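PDB 2D5M: flavoredoxin from Desulfovibrio vulgaris str. 'Miyazaki F', which binds flavin mononucleotide and probably serves as an electron carrier of the flavin reductase-like family, built around an FMN-binding antiparallel beta barrel. Local coordinates for residues R73-V76 against R77-D80; T56-S59 against I60-G64; N89-K92 against F93-L96. All blocks are in the same frame, centred on the assembly; numbering follows the deposited sequence.

Interaction 1 (R73-V76 against R77-D80); sequences RAYV and RHAD
The 3-10 turn at Arg-73 and Ala-74 leads into helix 76-82, whose first i to i+4 bonds run from Ala-79 N to Tyr-75 O, at 2.9 Å, and from Asp-80 N to Val-76 O. Tyr-75, the N-cap residue, and His-78 form a T-shaped pair: the edge of the phenol points at the imidazole face, CD1 of Tyr-75 standing 3.6 Å above the His-78 ring plane, over its centre. The planes make 64° and the centroids lie 4.9 Å apart. Both side chains have CG beside their own backbone N (chi1 -66° for Tyr-75, -51° for His-78), which brings the rings together. Helix 76-82 follows strand 65-70 of the antiparallel sheet, and its start lies against the second subunit. A flat ring suits position 75: its edge meets His-78 while Phe-114 and Leu-98 also touch it. One water donates to Ala-74 O at 2.8 Å and accepts from Arg-77 N. Small Ala-79 fits against Pro-71; Val-76 is buried, touching Tyr-171 of its own chain and Ala-179 of the second subunit. The Asp-80 carboxylate is hydrogen-bonded to Tyr-171 OH of its own chain and accepts from backbone amides of Phe-182, Ser-183 and Gly-185 of the second subunit.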
# COMPACT_ATOMS: atom_id res chain seq x y z
N ARG A 73 11.03 12.70 -3.83
CA ARG A 73 12.34 12.09 -3.72
C ARG A 73 13.34 13.01 -3.04
O ARG A 73 14.28 12.50 -2.43
CB ARG A 73 12.84 11.69 -5.12
CG ARG A 73 13.45 12.82 -5.93
CD ARG A 73 13.95 12.31 -7.28
NE ARG A 73 12.88 11.81 -8.08
CZ ARG A 73 13.00 11.03 -9.17
NH1 ARG A 73 14.20 10.63 -9.57
NH2 ARG A 73 11.88 10.68 -9.80
N ALA A 74 13.18 14.33 -3.12
CA ALA A 74 14.13 15.21 -2.43
C ALA A 74 14.18 15.03 -0.92
O ALA A 74 15.14 15.45 -0.28
CB ALA A 74 13.75 16.67 -2.77
N TYR A 75 13.12 14.44 -0.37
CA TYR A 75 12.97 14.31 1.06
C TYR A 75 13.08 12.83 1.51
O TYR A 75 12.67 12.51 2.63
CB TYR A 75 11.64 14.93 1.53
CG TYR A 75 11.66 16.42 1.30
CD1 TYR A 75 12.40 17.25 2.16
CD2 TYR A 75 11.00 17.00 0.22
CE1 TYR A 75 12.43 18.62 1.96
CE2 TYR A 75 11.06 18.37 0.05
CZ TYR A 75 11.77 19.14 0.89
OH TYR A 75 11.84 20.52 0.71
N VAL A 76 13.65 11.99 0.68
CA VAL A 76 13.81 10.59 1.04
C VAL A 76 14.70 10.42 2.29
O VAL A 76 14.38 9.61 3.16
CB VAL A 76 14.32 9.74 -0.15
CG1 VAL A 76 15.74 10.06 -0.56
CG2 VAL A 76 14.15 8.24 0.20
N ARG A 77 15.78 11.22 2.43
CA ARG A 77 16.62 11.07 3.60
C ARG A 77 15.88 11.51 4.86
O ARG A 77 16.00 10.91 5.94
CB ARG A 77 17.90 11.86 3.42
CG ARG A 77 18.79 11.34 2.26
CD ARG A 77 20.11 12.07 2.16
NE ARG A 77 21.00 11.55 3.22
CZ ARG A 77 22.21 11.97 3.53
NH1 ARG A 77 22.82 12.94 2.88
NH2 ARG A 77 22.87 11.39 4.54
N HIS A 78 15.10 12.54 4.77
CA HIS A 78 14.31 13.11 5.87
C HIS A 78 13.29 12.08 6.35
O HIS A 78 13.10 11.89 7.55
CB HIS A 78 13.61 14.41 5.46
CG HIS A 78 14.47 15.46 4.82
ND1 HIS A 78 15.08 15.28 3.59
CD2 HIS A 78 14.79 16.71 5.24
CE1 HIS A 78 15.75 16.33 3.29
NE2 HIS A 78 15.62 17.26 4.28
N ALA A 79 12.62 11.47 5.38
CA ALA A 79 11.64 10.46 5.69
C ALA A 79 12.28 9.28 6.41
O ALA A 79 11.75 8.76 7.40
CB ALA A 79 10.91 10.04 4.42
N ASP A 80 13.44 8.86 5.89
CA ASP A 80 14.17 7.76 6.52
C ASP A 80 14.56 8.12 7.96
O ASP A 80 14.39 7.29 8.87
CB ASP A 80 15.37 7.41 5.66
CG ASP A 80 15.98 6.06 6.02
OD1 ASP A 80 15.19 5.05 6.01
OD2 ASP A 80 17.20 5.99 6.27
O HOH W 1 16.74 13.48 0.78

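Interaction 2 (T56-S59 against I60-G64); sequences TYRS and ITERG. With FMN (flavin mononucleotide), chain E.
Arg-58 O is gripped twice, by the amide of Glu-62 and by the hydroxyl of Thr-61, whose OG1 lies 2.8 Å from Arg-58 O. The hydroxyl sits between the backbone N and the carbonyl carbon of Thr-61 (chi1 66°), a position from which it folds back on the preceding turn and donates at an oblique 121° to the C=O. On the same outer side, the straight side chain of Arg-58 makes an i to i+4 salt bridge, NE of Arg-58 to OE2 of Glu-62 at 2.8 Å. The bond is nearly straight and lies in the guanidinium plane; it reaches the syn side of OE2 but tilted out of the carboxylate plane, which is turned 80° to the guanidinium, and a single nitrogen does the bonding. A water links Arg-58 NH2 to the same OE2. CG2 of Thr-61 touches CE2 of Tyr-57 at 3.7 Å. At the N-terminal end Thr-56 holds the FMN phosphate with both its amide and its hydroxyl, OG1 to FMN O2P being 2.7 Å; the helix start probably adds a favourable dipole for the anion. Gly-64 follows the helix with positive phi, a conformation glycine adopts easily. The inner side of helix 55-63, with Thr-56, Ser-59 and Ile-60, rests on strand 14-22, Ile-60 reaching Leu-122 of strand 116-126, while Tyr-57 packs on Phe-134 of strand 133-144.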
# COMPACT_ATOMS: atom_id res chain seq x y z
N THR A 56 4.45 8.15 18.48
CA THR A 56 3.27 8.48 17.69
C THR A 56 2.04 7.73 18.11
O THR A 56 0.95 8.29 18.14
CB THR A 56 3.59 8.20 16.21
OG1 THR A 56 4.65 9.08 15.80
CG2 THR A 56 2.43 8.44 15.30
N TYR A 57 2.10 6.50 18.48
CA TYR A 57 1.04 5.66 18.96
C TYR A 57 0.35 6.39 20.11
O TYR A 57 -0.88 6.50 20.16
CB TYR A 57 1.55 4.26 19.35
CG TYR A 57 0.48 3.32 19.88
CD1 TYR A 57 0.04 2.28 19.13
CD2 TYR A 57 -0.05 3.39 21.15
CE1 TYR A 57 -0.91 1.38 19.58
CE2 TYR A 57 -0.99 2.55 21.62
CZ TYR A 57 -1.43 1.53 20.83
OH TYR A 57 -2.38 0.64 21.32
N ARG A 58 1.16 6.78 21.09
CA ARG A 58 0.63 7.47 22.26
C ARG A 58 -0.11 8.72 21.81
O ARG A 58 -1.24 8.98 22.23
CB ARG A 58 1.74 7.80 23.23
CG ARG A 58 1.23 8.62 24.44
CD ARG A 58 2.36 8.90 25.42
NE ARG A 58 1.87 9.73 26.50
CZ ARG A 58 2.59 9.97 27.61
NH1 ARG A 58 3.80 9.46 27.69
NH2 ARG A 58 2.07 10.74 28.58
N SER A 59 0.50 9.51 20.96
CA SER A 59 -0.14 10.77 20.55
C SER A 59 -1.46 10.53 19.83
O SER A 59 -2.43 11.28 20.05
CB SER A 59 0.82 11.58 19.66
OG SER A 59 1.94 11.95 20.44
N ILE A 60 -1.55 9.50 18.99
CA ILE A 60 -2.80 9.26 18.30
C ILE A 60 -3.86 8.82 19.28
O ILE A 60 -5.03 9.24 19.18
CB ILE A 60 -2.64 8.20 17.17
CG1 ILE A 60 -1.74 8.75 16.07
CG2 ILE A 60 -4.00 7.76 16.65
CD1 ILE A 60 -1.43 7.78 14.94
N THR A 61 -3.52 7.99 20.26
CA THR A 61 -4.49 7.57 21.26
C THR A 61 -4.99 8.76 22.05
O THR A 61 -6.15 8.80 22.47
CB THR A 61 -4.00 6.49 22.23
OG1 THR A 61 -2.97 6.94 23.06
CG2 THR A 61 -3.49 5.24 21.50
N GLU A 62 -4.20 9.78 22.25
CA GLU A 62 -4.58 10.95 23.03
C GLU A 62 -5.37 11.97 22.22
O GLU A 62 -6.30 12.55 22.76
CB GLU A 62 -3.28 11.63 23.54
CG GLU A 62 -2.58 10.81 24.63
CD GLU A 62 -1.23 11.33 25.07
OE1 GLU A 62 -0.66 12.20 24.34
OE2 GLU A 62 -0.71 10.80 26.11
N ARG A 63 -4.98 12.24 20.98
CA ARG A 63 -5.63 13.30 20.23
C ARG A 63 -6.64 12.85 19.22
O ARG A 63 -7.46 13.63 18.72
CB ARG A 63 -4.59 14.15 19.51
CG ARG A 63 -3.94 15.07 20.61
CD ARG A 63 -3.10 16.10 19.91
NE ARG A 63 -2.32 16.81 20.90
CZ ARG A 63 -2.64 17.95 21.45
NH1 ARG A 63 -3.77 18.59 21.15
NH2 ARG A 63 -1.82 18.45 22.35
N GLY A 64 -6.61 11.55 18.86
CA GLY A 64 -7.62 11.05 17.89
C GLY A 64 -7.49 11.63 16.52
O GLY A 64 -8.49 11.73 15.80
N1 FMN E . 6.89 1.57 12.45
C2 FMN E . 5.58 1.20 12.65
O2 FMN E . 5.13 1.06 13.79
N3 FMN E . 4.78 0.94 11.54
C4 FMN E . 5.20 0.99 10.23
O4 FMN E . 4.41 0.74 9.29
C4A FMN E . 6.57 1.33 10.02
N5 FMN E . 7.07 1.34 8.76
C5A FMN E . 8.34 1.84 8.63
C6 FMN E . 8.88 1.89 7.31
C7 FMN E . 10.14 2.41 7.04
C7M FMN E . 10.73 2.42 5.64
C8 FMN E . 10.89 2.94 8.15
C8M FMN E . 12.24 3.59 7.88
C9 FMN E . 10.41 2.82 9.44
C9A FMN E . 9.15 2.29 9.70
N10 FMN E . 8.62 2.12 11.00
C10 FMN E . 7.33 1.70 11.17
C1' FMN E . 9.44 2.48 12.19
C2' FMN E . 9.06 3.83 12.79
O2' FMN E . 8.97 4.86 11.80
C3' FMN E . 10.14 4.23 13.80
O3' FMN E . 10.02 3.31 14.91
C4' FMN E . 10.05 5.67 14.29
O4' FMN E . 11.32 5.95 14.93
C5' FMN E . 8.94 5.92 15.25
O5' FMN E . 8.99 7.33 15.64
P FMN E . 8.20 7.87 16.93
O1P FMN E . 8.69 7.09 18.16
O2P FMN E . 6.71 7.69 16.75
O3P FMN E . 8.64 9.32 16.94
O HOH W 2 -0.89 11.73 28.69

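Interaction 3 (N89-K92 against F93-L96); sequences NEDK and FASL. With FMN (flavin mononucleotide), chain E.
Asp-91 O accepts from Ser-95 N and Lys-92 O from Leu-96 N, at 3.0 Å and 2.9 Å, as the extended backbone of Glu-90 and Asp-91 turns into helix 92-96. The motif is an N-cap: Asp-91, just before the helix, uses OD1 for two amides, a nearly straight N-H...O bond from Ala-94 N at 3.0 Å and a weak one from Phe-93 N. Aspartate suits the place because its short side chain, with CG anti to the backbone N (chi1 -179°), carries an acceptor back over the first-turn amides, which have no carbonyl of a preceding helical turn to bond to. The Ala-94 donor arrives from above the carboxylate plane, 66° out of it. Phe-93 turns its ring to hydrophobic Pro-28 and Ile-30. The straight Lys-92 chain brings NZ to the FMN phosphate, 2.8 Å from FMN O3P, with a weak bond to O5'. The carbonyls of Ile-30, Tyr-85 and Ala-82 also accept from NZ beside the phosphate, so some of its N-H groups must be shared. OE2 of Glu-90 is hydrogen-bonded to Tyr-81 OH and receives the Ser-95 hydroxyl, the OG of Ser-95 lying 2.6 Å from OE2 of Glu-90, above the carboxylate plane.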
# COMPACT_ATOMS: atom_id res chain seq x y z
N ASN A 89 11.84 12.38 22.78
CA ASN A 89 12.68 13.41 23.37
C ASN A 89 13.45 14.19 22.31
O ASN A 89 14.53 14.66 22.55
CB ASN A 89 13.59 12.85 24.43
CG ASN A 89 12.83 12.57 25.74
OD1 ASN A 89 12.41 13.49 26.45
ND2 ASN A 89 12.69 11.31 26.06
N GLU A 90 12.86 14.35 21.12
CA GLU A 90 13.46 15.08 20.01
C GLU A 90 12.36 15.68 19.15
O GLU A 90 11.39 14.97 18.83
CB GLU A 90 14.29 14.13 19.15
CG GLU A 90 14.85 14.83 17.92
CD GLU A 90 15.74 13.97 17.04
OE1 GLU A 90 16.35 12.98 17.46
OE2 GLU A 90 15.89 14.41 15.87
N ASP A 91 12.54 16.92 18.76
CA ASP A 91 11.68 17.56 17.75
C ASP A 91 12.35 17.31 16.40
O ASP A 91 13.32 17.96 16.02
CB ASP A 91 11.53 19.06 18.05
CG ASP A 91 10.63 19.76 17.06
OD1 ASP A 91 10.49 19.29 15.91
OD2 ASP A 91 10.06 20.82 17.45
N LYS A 92 11.78 16.36 15.66
CA LYS A 92 12.32 15.99 14.37
C LYS A 92 12.14 17.07 13.32
O LYS A 92 12.92 17.14 12.36
CB LYS A 92 11.68 14.70 13.86
CG LYS A 92 11.89 13.49 14.70
CD LYS A 92 11.24 12.25 14.08
CE LYS A 92 10.87 11.28 15.14
NZ LYS A 92 10.13 10.10 14.66
N PHE A 93 11.09 17.90 13.46
CA PHE A 93 10.95 19.02 12.52
C PHE A 93 12.13 19.98 12.67
O PHE A 93 12.68 20.47 11.67
CB PHE A 93 9.63 19.76 12.74
CG PHE A 93 8.42 19.01 12.21
CD1 PHE A 93 7.98 19.26 10.92
CD2 PHE A 93 7.74 18.09 12.99
CE1 PHE A 93 6.87 18.61 10.41
CE2 PHE A 93 6.62 17.44 12.46
CZ PHE A 93 6.18 17.73 11.20
N ALA A 94 12.54 20.26 13.91
CA ALA A 94 13.69 21.07 14.15
C ALA A 94 14.94 20.41 13.61
O ALA A 94 15.77 21.03 12.98
CB ALA A 94 13.89 21.37 15.66
N SER A 95 15.12 19.12 13.88
CA SER A 95 16.32 18.43 13.42
C SER A 95 16.45 18.42 11.89
O SER A 95 17.55 18.54 11.36
CB SER A 95 16.30 16.96 13.87
OG SER A 95 16.29 16.95 15.28
N LEU A 96 15.32 18.25 11.21
CA LEU A 96 15.29 18.09 9.75
C LEU A 96 15.13 19.39 9.01
O LEU A 96 15.22 19.41 7.78
CB LEU A 96 14.17 17.11 9.39
CG LEU A 96 14.44 15.66 9.81
CD1 LEU A 96 13.20 14.80 9.62
CD2 LEU A 96 15.62 15.08 9.10
N1 FMN E . 6.89 1.57 12.45
C2 FMN E . 5.58 1.20 12.65
O2 FMN E . 5.13 1.06 13.79
N3 FMN E . 4.78 0.94 11.54
C4 FMN E . 5.20 0.99 10.23
O4 FMN E . 4.41 0.74 9.29
C4A FMN E . 6.57 1.33 10.02
N5 FMN E . 7.07 1.34 8.76
C5A FMN E . 8.34 1.84 8.63
C6 FMN E . 8.88 1.89 7.31
C7 FMN E . 10.14 2.41 7.04
C7M FMN E . 10.73 2.42 5.64
C8 FMN E . 10.89 2.94 8.15
C8M FMN E . 12.24 3.59 7.88
C9 FMN E . 10.41 2.82 9.44
C9A FMN E . 9.15 2.29 9.70
N10 FMN E . 8.62 2.12 11.00
C10 FMN E . 7.33 1.70 11.17
C1' FMN E . 9.44 2.48 12.19
C2' FMN E . 9.06 3.83 12.79
O2' FMN E . 8.97 4.86 11.80
C3' FMN E . 10.14 4.23 13.80
O3' FMN E . 10.02 3.31 14.91
C4' FMN E . 10.05 5.67 14.29
O4' FMN E . 11.32 5.95 14.93
C5' FMN E . 8.94 5.92 15.25
O5' FMN E . 8.99 7.33 15.64
P FMN E . 8.20 7.87 16.93
O1P FMN E . 8.69 7.09 18.16
O2P FMN E . 6.71 7.69 16.75
O3P FMN E . 8.64 9.32 16.94

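Following the chain from the N terminus, interaction 2 comes first on helix 55-63, then interaction 1 at the start of helix 76-82, then interaction 3 at the start of helix 92-96. Each joins adjacent segments, so none closes a long loop; the three lie in series, neither nesting nor crossing. Strand 65-70 separates interactions 2 and 1. Interactions 1 and 3 touch, His-78 O meeting Leu-96 CD1 at 3.6 Å, where helices 76-82 and 92-96 pack, as do Ser-95 and Leu-96 on Tyr-81. Interactions 2 and 3 do not touch, their nearest atoms being about 6 Å apart, but both hold the FMN phosphate, whereas interaction 1 touches the cofactor through Asp-80 and also binds the second subunit.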